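Side-chain contact in 2-polyprenyl-6-methoxyphenol hydroxylase-like FAD-dependent oxidoreductase (Streptomyces sp. NRRL 11266, PDB 6UI5), which belongs to the FAD-dependent oxidoreductases related to aromatic-ring hydroxylases and binds flavin-adenine dinucleotide in a Rossmann-like domain: residues 18-21 / 22-25. Sequence-based numbering, arbitrary orientation.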
# COMPACT_ATOMS: atom_id res chain seq x y z
N ALA A 18 -10.26 30.38 18.15
CA ALA A 18 -10.74 31.59 18.81
C ALA A 18 -11.66 32.36 17.90
O ALA A 18 -12.64 32.96 18.35
CB ALA A 18 -9.56 32.47 19.26
N CYS A 19 -11.37 32.35 16.59
CA CYS A 19 -12.32 32.93 15.65
C CYS A 19 -13.63 32.14 15.61
O CYS A 19 -14.72 32.73 15.66
CB CYS A 19 -11.71 33.02 14.26
SG CYS A 19 -10.40 34.23 14.11
N GLU A 20 -13.54 30.80 15.52
CA GLU A 20 -14.76 29.99 15.54
C GLU A 20 -15.57 30.22 16.82
O GLU A 20 -16.80 30.11 16.81
CB GLU A 20 -14.44 28.50 15.41
CG GLU A 20 -13.80 27.98 14.09
CD GLU A 20 -14.60 28.26 12.79
OE1 GLU A 20 -13.97 28.67 11.79
OE2 GLU A 20 -15.84 28.04 12.76
N LEU A 21 -14.89 30.54 17.93
CA LEU A 21 -15.62 30.75 19.18
C LEU A 21 -16.20 32.17 19.25
O LEU A 21 -17.31 32.36 19.77
CB LEU A 21 -14.71 30.47 20.37
CG LEU A 21 -14.28 29.03 20.60
CD1 LEU A 21 -13.29 28.89 21.79
CD2 LEU A 21 -15.51 28.19 20.84
N ALA A 22 -15.47 33.15 18.72
CA ALA A 22 -15.84 34.55 18.87
C ALA A 22 -16.86 34.98 17.85
O ALA A 22 -17.70 35.85 18.13
CB ALA A 22 -14.60 35.44 18.76
N MET A 23 -16.81 34.42 16.64
CA MET A 23 -17.85 34.72 15.67
C MET A 23 -19.23 34.29 16.17
O MET A 23 -20.24 34.81 15.69
CB MET A 23 -17.54 34.06 14.33
CG MET A 23 -17.94 32.57 14.25
SD MET A 23 -17.56 31.95 12.59
CE MET A 23 -15.98 32.81 12.34
N ARG A 24 -19.28 33.37 17.14
CA ARG A 24 -20.52 32.93 17.76
C ARG A 24 -20.73 33.54 19.15
O ARG A 24 -21.47 32.98 19.97
CB ARG A 24 -20.56 31.40 17.80
CG ARG A 24 -20.24 30.73 16.43
CD ARG A 24 -20.45 29.21 16.41
NE ARG A 24 -20.46 28.69 15.04
CZ ARG A 24 -19.36 28.44 14.34
NH1 ARG A 24 -18.18 28.64 14.91
NH2 ARG A 24 -19.43 27.95 13.09
N ASP A 25 -20.10 34.68 19.43
CA ASP A 25 -20.33 35.42 20.67
C ASP A 25 -20.05 34.57 21.92
O ASP A 25 -20.67 34.76 22.96
CB ASP A 25 -21.76 35.98 20.71
CG ASP A 25 -22.06 36.91 19.54
OD1 ASP A 25 -21.11 37.34 18.83
OD2 ASP A 25 -23.25 37.22 19.32
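Ala22 and Met23 continue the i to i-4 backbone pattern at the C-terminal end of helix 12-22, with Ala22 N to Ala18 O at 2.9 Å and the straighter Met23 N to Cys19 O, also 2.9 Å, with an N-H...O angle of 170°. The carbonyl of Glu20 is taken up by a side chain: Arg24 NH1 donates to Glu20 O over 2.8 Å, with the oxygen at the guanidinium edge. The same nitrogen reaches Glu20 OE2 at 3.2 Å in a salt bridge, approaching on the anti side and somewhat out of the plane of the carboxylate, which is turned 39° from that of the guanidinium. One NH1 thus ties together the backbone and the side chain of Glu20. The extended run from CG to NE carries the guanidinium back alongside Glu20, and Arg24 CG passes 3.5 Å from Glu20 O on the way. Glu20 OE1 pairs with Arg57, so the carboxylate lies between two arginines, which probably favours its ionised form; Arg24 NH2 bonds to Gly428 O. Met23 doubles back along the helix, its chain bent at chi3 (40°), which sets CE 3.6 Å from Cys19 O. On another side of the helix, Leu21 packs on Val5 and Val7 of strand 5-8 and on Ile311. Asp25, with positive phi, is the C' residue of a Schellman motif, in which Val26 N turns back to Leu21 O and Asp25 N to Ala22 O; it ends the first helix of the Rossmann-like beta-alpha-beta unit, between strands 5-8 and 28-31.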